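Local coordinates for intimin (Escherichia coli, PDB 1F00), which probably mediates bacterial attachment to host cells, its C-terminal fragment joining immunoglobulin-like domains to a C-type lectin-like domain that engages a receptor, at residues I240-V254 / N268-C280. Sequence-based numbering, arbitrary orientation.
Sequences ISWVQQTAQDAKSGV and NIKASESNAYATC
Tyr277 N donates to Ile240 O at 2.8 Å, nearly straight and in the carbonyl plane, and Trp242 N returns a weak bond to Tyr277 O. Between them Ser241 and Tyr277 form a single bridge, with strand 240-242 crossing strand 276-280 at 64°. Thr279 OG1 gives its proton to Ser241 OG at 2.8 Å; the serine hydroxyl also bonds to Ile239 O. Water 1 accepts from Thr279 N and probably donates to Trp242 O. At the far end Val254 and Lys270 form an antiparallel non-hydrogen-bonded pair; just beyond, Ala271 N reaches Gly253 O (3.1 Å), the carbonyl of the Schellman residue closing helix 247-252, and water 3 donates to this same oxygen. Trp242 fills the interval. With CG anti to its carbonyl carbon (chi1 -62°), its six-membered ring points edge-on at loop 271-275. Ala276 CB sits over one face of Trp242, 3.5 Å from the five-membered-ring centroid, a CH-pi contact. Lys270 O and Glu273 O meet the edge in plane, Glu273 O 3.3 Å from Trp242 CZ2, while Ile269 CG2 packs obliquely on Trp242 CZ3. Ile240 CG2 touches Tyr277 CD1 at 4.1 Å, the side chains crossing at about a right angle. In this C-type lectin-like domain the bridge joins two small sheets, while Val254-Lys270 pairs within one. Burial costs the indole nothing, Val194 O accepting from Trp242 NE1, but leaves Ala276 N without a partner.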
loop_
_atom_site.group_PDB
_atom_site.type_symbol
_atom_site.label_atom_id
_atom_site.label_comp_id
_atom_site.label_asym_id
_atom_site.label_seq_id
_atom_site.Cartn_x
_atom_site.Cartn_y
_atom_site.Cartn_z
ATOM N N ILE A 240 -15.463 -6.234 27.219
ATOM C CA ILE A 240 -14.882 -6.305 28.554
ATOM C C ILE A 240 -14.114 -7.628 28.602
ATOM O O ILE A 240 -14.678 -8.693 28.344
ATOM C CB ILE A 240 -16.002 -6.258 29.633
ATOM C CG1 ILE A 240 -15.401 -6.435 31.029
ATOM C CG2 ILE A 240 -17.063 -7.318 29.345
ATOM C CD1 ILE A 240 -16.422 -6.277 32.150
ATOM N N SER A 241 -12.824 -7.555 28.924
ATOM C CA SER A 241 -11.968 -8.738 28.938
ATOM C C SER A 241 -11.188 -8.949 30.232
ATOM O O SER A 241 -10.707 -7.999 30.842
ATOM C CB SER A 241 -10.968 -8.649 27.779
ATOM O OG SER A 241 -11.594 -8.170 26.602
ATOM N N TRP A 242 -11.045 -10.211 30.623
ATOM C CA TRP A 242 -10.313 -10.577 31.833
ATOM C C TRP A 242 -8.826 -10.246 31.695
ATOM O O TRP A 242 -8.281 -10.296 30.591
ATOM C CB TRP A 242 -10.393 -12.086 32.078
ATOM C CG TRP A 242 -11.750 -12.668 32.320
ATOM C CD1 TRP A 242 -12.462 -13.466 31.473
ATOM C CD2 TRP A 242 -12.518 -12.572 33.525
ATOM N NE1 TRP A 242 -13.625 -13.882 32.078
ATOM C CE2 TRP A 242 -13.683 -13.350 33.339
ATOM C CE3 TRP A 242 -12.331 -11.909 34.745
ATOM C CZ2 TRP A 242 -14.660 -13.485 34.332
ATOM C CZ3 TRP A 242 -13.307 -12.043 35.736
ATOM C CH2 TRP A 242 -14.456 -12.828 35.519
ATOM N N VAL A 243 -8.181 -9.901 32.807
ATOM C CA VAL A 243 -6.736 -9.666 32.807
ATOM C C VAL A 243 -6.205 -10.583 33.905
ATOM O O VAL A 243 -6.920 -10.875 34.865
ATOM C CB VAL A 243 -6.323 -8.186 33.115
ATOM C CG1 VAL A 243 -7.032 -7.233 32.165
ATOM C CG2 VAL A 243 -6.598 -7.836 34.567
ATOM N N GLN A 244 -4.964 -11.047 33.758
ATOM C CA GLN A 244 -4.343 -11.948 34.735
ATOM C C GLN A 244 -4.573 -11.492 36.181
ATOM O O GLN A 244 -4.435 -10.310 36.501
ATOM C CB GLN A 244 -2.832 -12.048 34.474
ATOM C CG GLN A 244 -2.133 -13.144 35.280
ATOM C CD GLN A 244 -2.412 -14.531 34.738
ATOM O OE1 GLN A 244 -2.459 -15.509 35.491
ATOM N NE2 GLN A 244 -2.585 -14.630 33.422
ATOM N N GLN A 245 -4.914 -12.432 37.053
ATOM C CA GLN A 245 -5.147 -12.107 38.462
ATOM C C GLN A 245 -3.840 -11.732 39.150
ATOM O O GLN A 245 -2.788 -12.297 38.841
ATOM C CB GLN A 245 -5.717 -13.313 39.224
ATOM C CG GLN A 245 -7.187 -13.648 38.994
ATOM C CD GLN A 245 -7.595 -14.899 39.759
ATOM O OE1 GLN A 245 -6.917 -15.922 39.688
ATOM N NE2 GLN A 245 -8.702 -14.823 40.494
ATOM N N THR A 246 -3.903 -10.777 40.073
ATOM C CA THR A 246 -2.723 -10.426 40.847
ATOM C C THR A 246 -2.777 -11.451 41.981
ATOM O O THR A 246 -3.758 -12.196 42.106
ATOM C CB THR A 246 -2.809 -9.013 41.475
ATOM O OG1 THR A 246 -3.938 -8.952 42.359
ATOM C CG2 THR A 246 -2.937 -7.943 40.396
ATOM N N ALA A 247 -1.739 -11.507 42.803
ATOM C CA ALA A 247 -1.743 -12.450 43.913
ATOM C C ALA A 247 -2.965 -12.174 44.793
ATOM O O ALA A 247 -3.635 -13.097 45.260
ATOM C CB ALA A 247 -0.460 -12.308 44.725
ATOM N N GLN A 248 -3.271 -10.897 45.001
ATOM C CA GLN A 248 -4.411 -10.545 45.837
ATOM C C GLN A 248 -5.758 -10.909 45.213
ATOM O O GLN A 248 -6.676 -11.303 45.928
ATOM C CB GLN A 248 -4.386 -9.058 46.186
ATOM C CG GLN A 248 -5.457 -8.677 47.195
ATOM C CD GLN A 248 -5.430 -9.571 48.430
ATOM O OE1 GLN A 248 -4.464 -9.558 49.200
ATOM N NE2 GLN A 248 -6.489 -10.362 48.616
ATOM N N ASP A 249 -5.884 -10.770 43.891
ATOM C CA ASP A 249 -7.133 -11.118 43.215
ATOM C C ASP A 249 -7.401 -12.615 43.385
ATOM O O ASP A 249 -8.526 -13.036 43.658
ATOM C CB ASP A 249 -7.062 -10.836 41.707
ATOM C CG ASP A 249 -6.975 -9.358 41.375
ATOM O OD1 ASP A 249 -7.613 -8.542 42.073
ATOM O OD2 ASP A 249 -6.280 -9.023 40.392
ATOM N N ALA A 250 -6.353 -13.407 43.196
ATOM C CA ALA A 250 -6.449 -14.861 43.294
ATOM C C ALA A 250 -6.908 -15.290 44.681
ATOM O O ALA A 250 -7.742 -16.180 44.830
ATOM C CB ALA A 250 -5.089 -15.493 42.971
ATOM N N LYS A 251 -6.357 -14.640 45.692
ATOM C CA LYS A 251 -6.690 -14.950 47.069
ATOM C C LYS A 251 -8.165 -14.699 47.384
ATOM O O LYS A 251 -8.762 -15.432 48.168
ATOM C CB LYS A 251 -5.801 -14.120 47.995
ATOM C CG LYS A 251 -5.729 -14.626 49.413
ATOM C CD LYS A 251 -4.618 -13.920 50.170
ATOM C CE LYS A 251 -4.517 -14.429 51.595
ATOM N NZ LYS A 251 -3.436 -13.732 52.350
ATOM N N SER A 252 -8.753 -13.684 46.749
ATOM C CA SER A 252 -10.151 -13.320 46.993
ATOM C C SER A 252 -11.159 -13.806 45.956
ATOM O O SER A 252 -12.351 -13.529 46.081
ATOM C CB SER A 252 -10.279 -11.798 47.117
ATOM O OG SER A 252 -9.447 -11.298 48.153
ATOM N N GLY A 253 -10.688 -14.502 44.926
ATOM C CA GLY A 253 -11.594 -15.006 43.909
ATOM C C GLY A 253 -12.177 -13.965 42.962
ATOM O O GLY A 253 -13.321 -14.093 42.531
ATOM N N VAL A 254 -11.395 -12.941 42.635
ATOM C CA VAL A 254 -11.848 -11.892 41.722
ATOM C C VAL A 254 -10.747 -11.565 40.718
ATOM O O VAL A 254 -9.631 -12.077 40.814
ATOM C CB VAL A 254 -12.228 -10.593 42.484
ATOM C CG1 VAL A 254 -13.275 -10.906 43.542
ATOM C CG2 VAL A 254 -10.985 -9.960 43.116
ATOM N N ASN A 268 -12.263 -6.098 41.111
ATOM C CA ASN A 268 -13.139 -6.833 42.019
ATOM C C ASN A 268 -14.288 -7.555 41.329
ATOM O O ASN A 268 -15.377 -7.681 41.893
ATOM C CB ASN A 268 -13.713 -5.879 43.071
ATOM C CG ASN A 268 -12.637 -5.188 43.877
ATOM O OD1 ASN A 268 -12.614 -3.960 43.975
ATOM N ND2 ASN A 268 -11.742 -5.969 44.469
ATOM N N ILE A 269 -14.051 -8.018 40.107
ATOM C CA ILE A 269 -15.077 -8.741 39.365
ATOM C C ILE A 269 -15.004 -10.217 39.768
ATOM O O ILE A 269 -13.937 -10.823 39.713
ATOM C CB ILE A 269 -14.850 -8.588 37.844
ATOM C CG1 ILE A 269 -14.779 -7.101 37.486
ATOM C CG2 ILE A 269 -15.983 -9.248 37.069
ATOM C CD1 ILE A 269 -16.068 -6.338 37.770
ATOM N N LYS A 270 -16.131 -10.790 40.187
ATOM C CA LYS A 270 -16.161 -12.191 40.616
ATOM C C LYS A 270 -15.659 -13.090 39.490
ATOM O O LYS A 270 -16.244 -13.124 38.408
ATOM C CB LYS A 270 -17.583 -12.593 41.020
ATOM C CG LYS A 270 -17.638 -13.822 41.908
ATOM C CD LYS A 270 -19.057 -14.107 42.384
ATOM C CE LYS A 270 -19.045 -15.036 43.591
ATOM N NZ LYS A 270 -18.176 -16.225 43.347
ATOM N N ALA A 271 -14.582 -13.823 39.763
ATOM C CA ALA A 271 -13.945 -14.696 38.780
ATOM C C ALA A 271 -14.674 -15.990 38.420
ATOM O O ALA A 271 -14.533 -16.494 37.298
ATOM C CB ALA A 271 -12.526 -15.032 39.244
ATOM N N SER A 272 -15.441 -16.533 39.357
ATOM C CA SER A 272 -16.156 -17.781 39.115
ATOM C C SER A 272 -17.412 -17.619 38.267
ATOM O O SER A 272 -18.130 -18.591 38.033
ATOM C CB SER A 272 -16.522 -18.449 40.444
ATOM O OG SER A 272 -17.428 -17.647 41.178
ATOM N N GLU A 273 -17.678 -16.397 37.814
ATOM C CA GLU A 273 -18.846 -16.122 36.977
ATOM C C GLU A 273 -18.404 -15.713 35.570
ATOM O O GLU A 273 -17.277 -15.268 35.378
ATOM C CB GLU A 273 -19.676 -14.983 37.568
ATOM C CG GLU A 273 -20.028 -15.133 39.035
ATOM C CD GLU A 273 -21.054 -14.106 39.477
ATOM O OE1 GLU A 273 -20.870 -12.903 39.174
ATOM O OE2 GLU A 273 -22.043 -14.501 40.130
ATOM N N SER A 274 -19.292 -15.860 34.590
ATOM C CA SER A 274 -18.964 -15.486 33.213
ATOM C C SER A 274 -19.241 -13.990 33.039
ATOM O O SER A 274 -20.188 -13.576 32.361
ATOM C CB SER A 274 -19.795 -16.319 32.232
ATOM O OG SER A 274 -21.168 -16.286 32.577
ATOM N N ASN A 275 -18.381 -13.193 33.663
ATOM C CA ASN A 275 -18.474 -11.740 33.675
ATOM C C ASN A 275 -17.690 -11.021 32.577
ATOM O O ASN A 275 -17.826 -9.812 32.411
ATOM C CB ASN A 275 -18.011 -11.226 35.044
ATOM C CG ASN A 275 -19.024 -11.499 36.144
ATOM O OD1 ASN A 275 -18.663 -11.721 37.306
ATOM N ND2 ASN A 275 -20.302 -11.468 35.784
ATOM N N ALA A 276 -16.878 -11.749 31.822
ATOM C CA ALA A 276 -16.100 -11.105 30.774
ATOM C C ALA A 276 -15.748 -12.035 29.629
ATOM O O ALA A 276 -15.954 -13.242 29.712
ATOM C CB ALA A 276 -14.824 -10.511 31.373
ATOM N N TYR A 277 -15.225 -11.449 28.554
ATOM C CA TYR A 277 -14.816 -12.206 27.382
ATOM C C TYR A 277 -13.367 -12.634 27.535
ATOM O O TYR A 277 -12.605 -12.012 28.275
ATOM C CB TYR A 277 -14.949 -11.357 26.119
ATOM C CG TYR A 277 -16.373 -11.045 25.760
ATOM C CD1 TYR A 277 -16.961 -9.835 26.131
ATOM C CD2 TYR A 277 -17.155 -11.981 25.080
ATOM C CE1 TYR A 277 -18.297 -9.565 25.830
ATOM C CE2 TYR A 277 -18.492 -11.724 24.781
ATOM C CZ TYR A 277 -19.054 -10.516 25.158
ATOM O OH TYR A 277 -20.373 -10.266 24.866
ATOM N N ALA A 278 -12.996 -13.706 26.841
ATOM C CA ALA A 278 -11.632 -14.181 26.885
ATOM C C ALA A 278 -10.903 -13.533 25.716
ATOM O O ALA A 278 -11.217 -13.793 24.550
ATOM C CB ALA A 278 -11.586 -15.701 26.762
ATOM N N THR A 279 -9.963 -12.652 26.034
ATOM C CA THR A 279 -9.165 -11.993 25.015
ATOM C C THR A 279 -7.753 -12.517 25.208
ATOM O O THR A 279 -7.157 -12.357 26.271
ATOM C CB THR A 279 -9.199 -10.451 25.152
ATOM O OG1 THR A 279 -10.478 -9.970 24.722
ATOM C CG2 THR A 279 -8.120 -9.809 24.281
ATOM N N CYS A 280 -7.237 -13.172 24.176
ATOM C CA CYS A 280 -5.909 -13.763 24.225
ATOM C C CYS A 280 -4.834 -12.889 23.581
ATOM O O CYS A 280 -5.085 -12.202 22.594
ATOM C CB CYS A 280 -5.944 -15.131 23.535
ATOM S SG CYS A 280 -4.356 -15.986 23.442
HETATM O O HOH W 1 -9.124 -11.881 28.443
HETATM O O HOH W 2 -9.542 -6.945 40.803
HETATM O O HOH W 3 -14.915 -16.180 42.469
#